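Long-range contacts in pyoverdine biosynthesis protein PvcB (Pseudomonas aeruginosa, PDB 3EAT), which catalyses the 2-oxoglutarate-dependent oxidation of tyrosine isonitrile in the biosynthesis of paerucumarin, probably with iron(II) as cofactor: residues A180-E185 against N287-R292; L195-P200 against F214-I219. All coordinates share one frame; numbering follows the deposited sequence.

Interaction 1 (A180-E185 against N287-R292)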
# COMPACT_ATOMS: atom_id res chain seq x y z
N ALA A 180 7.18 -2.69 33.76
CA ALA A 180 6.75 -4.07 33.93
C ALA A 180 5.90 -4.57 32.76
O ALA A 180 4.95 -3.90 32.35
CB ALA A 180 5.98 -4.24 35.25
N ALA A 181 6.25 -5.75 32.23
CA ALA A 181 5.50 -6.38 31.15
C ALA A 181 5.38 -7.89 31.32
O ALA A 181 6.34 -8.53 31.75
CB ALA A 181 6.15 -6.08 29.79
N PRO A 182 4.21 -8.47 30.95
CA PRO A 182 4.18 -9.94 30.84
C PRO A 182 5.19 -10.40 29.77
O PRO A 182 5.45 -9.68 28.80
CB PRO A 182 2.75 -10.24 30.36
CG PRO A 182 1.95 -8.98 30.61
CD PRO A 182 2.92 -7.83 30.61
N ILE A 183 5.78 -11.58 29.96
CA ILE A 183 6.71 -12.13 28.98
C ILE A 183 5.97 -12.39 27.67
O ILE A 183 6.46 -12.05 26.59
CB ILE A 183 7.36 -13.44 29.49
CG1 ILE A 183 8.26 -13.16 30.70
CG2 ILE A 183 8.10 -14.16 28.36
CD1 ILE A 183 9.55 -12.37 30.41
N VAL A 184 4.78 -12.98 27.78
CA VAL A 184 3.93 -13.24 26.62
C VAL A 184 2.92 -12.12 26.56
O VAL A 184 2.12 -11.90 27.48
CB VAL A 184 3.22 -14.62 26.69
CG1 VAL A 184 2.22 -14.79 25.54
CG2 VAL A 184 4.25 -15.75 26.68
N GLU A 185 2.97 -11.39 25.46
CA GLU A 185 2.15 -10.21 25.30
C GLU A 185 1.36 -10.35 23.98
O GLU A 185 1.55 -11.32 23.22
CB GLU A 185 3.08 -9.00 25.36
CG GLU A 185 2.46 -7.64 25.25
CD GLU A 185 1.51 -7.31 26.37
OE1 GLU A 185 1.97 -6.74 27.40
OE2 GLU A 185 0.29 -7.56 26.20
N ASN A 287 3.15 3.95 26.12
CA ASN A 287 3.84 2.80 26.70
C ASN A 287 2.95 2.09 27.69
O ASN A 287 2.69 2.62 28.76
CB ASN A 287 5.13 3.25 27.38
CG ASN A 287 6.01 2.08 27.82
OD1 ASN A 287 5.59 0.92 27.81
ND2 ASN A 287 7.24 2.39 28.21
N PRO A 288 2.47 0.88 27.34
CA PRO A 288 1.55 0.18 28.26
C PRO A 288 2.23 -0.43 29.49
O PRO A 288 1.55 -1.03 30.33
CB PRO A 288 0.94 -0.92 27.38
CG PRO A 288 1.98 -1.19 26.34
CD PRO A 288 2.72 0.11 26.11
N HIS A 289 3.55 -0.26 29.60
CA HIS A 289 4.38 -1.00 30.57
C HIS A 289 5.13 -0.12 31.59
O HIS A 289 5.71 -0.63 32.57
CB HIS A 289 5.40 -1.86 29.82
CG HIS A 289 4.78 -2.90 28.94
ND1 HIS A 289 5.28 -3.20 27.69
CD2 HIS A 289 3.70 -3.70 29.12
CE1 HIS A 289 4.54 -4.15 27.14
NE2 HIS A 289 3.58 -4.47 27.99
N LEU A 290 5.15 1.19 31.33
CA LEU A 290 5.80 2.15 32.21
C LEU A 290 5.04 2.27 33.53
O LEU A 290 3.82 2.39 33.53
CB LEU A 290 5.89 3.52 31.52
CG LEU A 290 6.60 4.70 32.19
CD1 LEU A 290 8.11 4.47 32.26
CD2 LEU A 290 6.30 5.99 31.42
N GLN A 291 5.76 2.23 34.65
CA GLN A 291 5.14 2.48 35.97
C GLN A 291 4.97 3.99 36.17
O GLN A 291 5.94 4.74 36.15
CB GLN A 291 5.94 1.85 37.12
CG GLN A 291 6.37 0.38 36.90
CD GLN A 291 5.24 -0.64 37.06
OE1 GLN A 291 4.14 -0.48 36.51
NE2 GLN A 291 5.52 -1.71 37.81
N ARG A 292 3.72 4.41 36.33
CA ARG A 292 3.38 5.82 36.51
C ARG A 292 2.93 6.10 37.95
O ARG A 292 2.82 7.26 38.36
CB ARG A 292 2.30 6.23 35.50
CG ARG A 292 2.70 5.92 34.07
CD ARG A 292 1.49 5.75 33.14
NE ARG A 292 1.83 5.12 31.85
CZ ARG A 292 2.53 5.70 30.87
NH1 ARG A 292 3.00 6.92 31.03
NH2 ARG A 292 2.78 5.06 29.75

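Interaction 2 (L195-P200 against F214-I219)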
# COMPACT_ATOMS: atom_id res chain seq x y z
N LEU A 195 6.50 -11.64 22.23
CA LEU A 195 7.18 -11.60 23.51
C LEU A 195 7.66 -10.19 23.83
O LEU A 195 8.15 -9.46 22.95
CB LEU A 195 8.36 -12.60 23.56
CG LEU A 195 8.04 -14.10 23.36
CD1 LEU A 195 9.30 -14.94 23.38
CD2 LEU A 195 7.05 -14.61 24.40
N ARG A 196 7.48 -9.80 25.09
CA ARG A 196 8.21 -8.67 25.64
C ARG A 196 9.06 -9.19 26.79
O ARG A 196 8.56 -9.72 27.78
CB ARG A 196 7.28 -7.53 26.09
CG ARG A 196 6.41 -6.93 24.98
CD ARG A 196 7.19 -6.05 24.00
NE ARG A 196 7.84 -6.83 22.95
CZ ARG A 196 8.45 -6.31 21.88
NH1 ARG A 196 8.53 -4.99 21.70
NH2 ARG A 196 9.00 -7.12 20.97
N PHE A 197 10.37 -9.06 26.63
CA PHE A 197 11.33 -9.65 27.54
C PHE A 197 12.56 -8.77 27.45
O PHE A 197 13.04 -8.47 26.36
CB PHE A 197 11.64 -11.08 27.08
CG PHE A 197 12.81 -11.75 27.78
CD1 PHE A 197 12.89 -11.79 29.18
CD2 PHE A 197 13.80 -12.39 27.03
CE1 PHE A 197 13.98 -12.43 29.81
CE2 PHE A 197 14.88 -13.04 27.66
CZ PHE A 197 14.96 -13.06 29.04
N CYS A 198 13.03 -8.31 28.60
CA CYS A 198 14.33 -7.66 28.66
C CYS A 198 15.32 -8.65 29.29
O CYS A 198 15.17 -9.03 30.44
CB CYS A 198 14.23 -6.36 29.45
SG CYS A 198 15.75 -5.44 29.45
N GLU A 199 16.30 -9.09 28.51
CA GLU A 199 17.21 -10.15 28.94
C GLU A 199 18.29 -9.62 29.89
O GLU A 199 18.89 -8.58 29.61
CB GLU A 199 17.85 -10.82 27.71
CG GLU A 199 18.83 -11.95 28.02
CD GLU A 199 19.60 -12.38 26.78
OE1 GLU A 199 19.69 -11.58 25.81
OE2 GLU A 199 20.13 -13.53 26.76
N PRO A 200 18.53 -10.32 31.01
CA PRO A 200 19.66 -9.93 31.86
C PRO A 200 21.00 -10.41 31.29
O PRO A 200 21.04 -11.40 30.55
CB PRO A 200 19.36 -10.65 33.19
CG PRO A 200 18.55 -11.83 32.80
CD PRO A 200 17.78 -11.46 31.56
N PHE A 214 16.58 -6.92 37.60
CA PHE A 214 15.68 -7.73 36.75
C PHE A 214 14.99 -8.85 37.53
O PHE A 214 15.60 -9.88 37.82
CB PHE A 214 16.44 -8.35 35.57
CG PHE A 214 17.21 -7.36 34.73
CD1 PHE A 214 18.58 -7.16 34.94
CD2 PHE A 214 16.57 -6.64 33.72
CE1 PHE A 214 19.29 -6.24 34.16
CE2 PHE A 214 17.28 -5.72 32.94
CZ PHE A 214 18.64 -5.51 33.16
N HIS A 215 13.72 -8.66 37.88
CA HIS A 215 12.96 -9.69 38.62
C HIS A 215 11.86 -10.32 37.75
O HIS A 215 11.34 -9.68 36.83
CB HIS A 215 12.37 -9.11 39.92
CG HIS A 215 13.33 -8.25 40.68
ND1 HIS A 215 13.09 -6.92 40.96
CD2 HIS A 215 14.55 -8.52 41.21
CE1 HIS A 215 14.11 -6.42 41.63
NE2 HIS A 215 15.01 -7.37 41.79
N TYR A 216 11.52 -11.58 38.04
CA TYR A 216 10.49 -12.28 37.27
C TYR A 216 9.37 -12.87 38.12
O TYR A 216 9.55 -13.88 38.79
CB TYR A 216 11.13 -13.34 36.34
CG TYR A 216 12.08 -12.71 35.35
CD1 TYR A 216 13.46 -12.71 35.59
CD2 TYR A 216 11.61 -12.06 34.20
CE1 TYR A 216 14.34 -12.11 34.71
CE2 TYR A 216 12.49 -11.45 33.31
CZ TYR A 216 13.86 -11.49 33.57
OH TYR A 216 14.75 -10.89 32.70
N ASP A 217 8.21 -12.21 38.07
CA ASP A 217 7.03 -12.56 38.88
C ASP A 217 6.19 -13.67 38.26
O ASP A 217 6.49 -14.15 37.17
CB ASP A 217 6.16 -11.33 39.08
CG ASP A 217 6.93 -10.17 39.65
OD1 ASP A 217 8.05 -10.39 40.15
OD2 ASP A 217 6.44 -9.03 39.59
N GLY A 218 5.13 -14.06 38.98
CA GLY A 218 4.15 -15.04 38.50
C GLY A 218 4.63 -16.48 38.50
O GLY A 218 3.86 -17.40 38.22
N ILE A 219 5.91 -16.68 38.81
CA ILE A 219 6.48 -18.02 38.89
C ILE A 219 7.26 -18.22 40.19
O ILE A 219 7.66 -17.25 40.84
CB ILE A 219 7.39 -18.36 37.66
CG1 ILE A 219 8.57 -17.38 37.56
CG2 ILE A 219 6.56 -18.40 36.37
CD1 ILE A 219 9.80 -17.94 36.84

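Interaction 1 (A180-E185 against N287-R292)
H289 reaches from the C-terminal tail into the bend between strands 178-182 and 184-186, where it meets A180, A181 and E185. Its CB sits 3.3 Å from the backbone O of A180. CG is anti to the carbonyl carbon (chi1 -62°), which carries the imidazole on toward E185. The ring is sandwiched. The CB of A181 lies over the centre of one face, a CH-pi contact 3.4 Å from the H289 ring centroid. P288 CG, from the tail itself, is over the opposite face. At the tip, H289 NE2 donates to E185 OE1 at 2.8 Å. The N-H...O angle is 164°, so the bond is fairly straight. NE2 meets OE1 on its anti side, 33° out of the carboxylate plane. E185 bends at chi2 to bring OE1 to the ring edge.

The backbone of H289 is held too. Its O accepts from A180 N at 2.8 Å, and its N bonds to N287 OD1, an Asx turn. Beyond it, Q291 NE2 rests 3.6 Å from A180 CB. R292 ties the tail to E119 by a salt bridge.

H289 is buried, and E185 gives its NE2 an acceptor that is probably charged. The carboxylate probably favours a proton on NE2 and could stabilise a protonated imidazole. This histidine-carboxylate hydrogen bond ties the tail to strand 184-186, and the A180 N to H289 O bond ties it to strand 178-182.

Interaction 2 (L195-P200 against F214-I219)
The side chains of Y216 and F214 leave strand 214-217 on the same side and touch segment 195-200. One polar contact joins the two segments. Y216 OH donates a weak hydrogen bond to C198 O at 3.0 Å. This carbonyl oxygen lies at the edge of the tyrosine ring, near its plane. The backbone N of C198 bonds to Y168 OH on strand 165-169, so tyrosine hydroxyls meet both the N and the O of C198, the second only weakly.

The second group is van der Waals packing. P200 CD also comes to the edge of the Y216 ring and touches the hydroxyl oxygen, 3.3 Å from Y216 OH. The side chains of F197 and Y216 cross at about a right angle. F197 CE1 is 3.9 Å from Y216 CZ, and Y216 CE2 lies at the edge of the F197 ring. CG of F197 is anti to its backbone N (chi1 170°), which swings the ring toward the tyrosine. P200 also packs on F214. Its CA sits over one face of that ring, toward the rim, and its CB is 4.0 Å from F214 CD1.

The third kind is a sulfur-aromatic contact. C198 SG is 3.8 Å from F214 CE2 and approaches the ring obliquely, 70° off the normal.

Around the contact, F197 and Y216 both touch L228 of helix 224-235, and both phenylalanines touch Y168. The C198 side chain is about 4 Å from that of H112, a probable iron ligand. The contact therefore joins an edge strand of the small three-stranded sheet to a loop beside the probable iron site of this TauD/TfdA-family dioxygenase, and the place of C198 is consistent with a second-shell position.

Overall arrangement
Along the chain, segment 180-185 comes first, the first half of interaction 1. It spans the end of strand 178-182 and the start of 184-186. Segment 195-200 begins at the end of the hairpin of strands 184-186 and 193-195. Interaction 2 then closes a short loop, with 13 residues between its segments, at strand 214-217. Interaction 1 closes only at the tail, with 101 residues between its segments, so the shorter loop lies wholly within the longer one. The two contacts touch through a probable I183 O to R196 N hydrogen bond and through I183 on F197. Strands 178-182 and 214-217 flank strand 165-169. The tail after strand 272-286 and the loop near the probable iron site thus meet one small sheet.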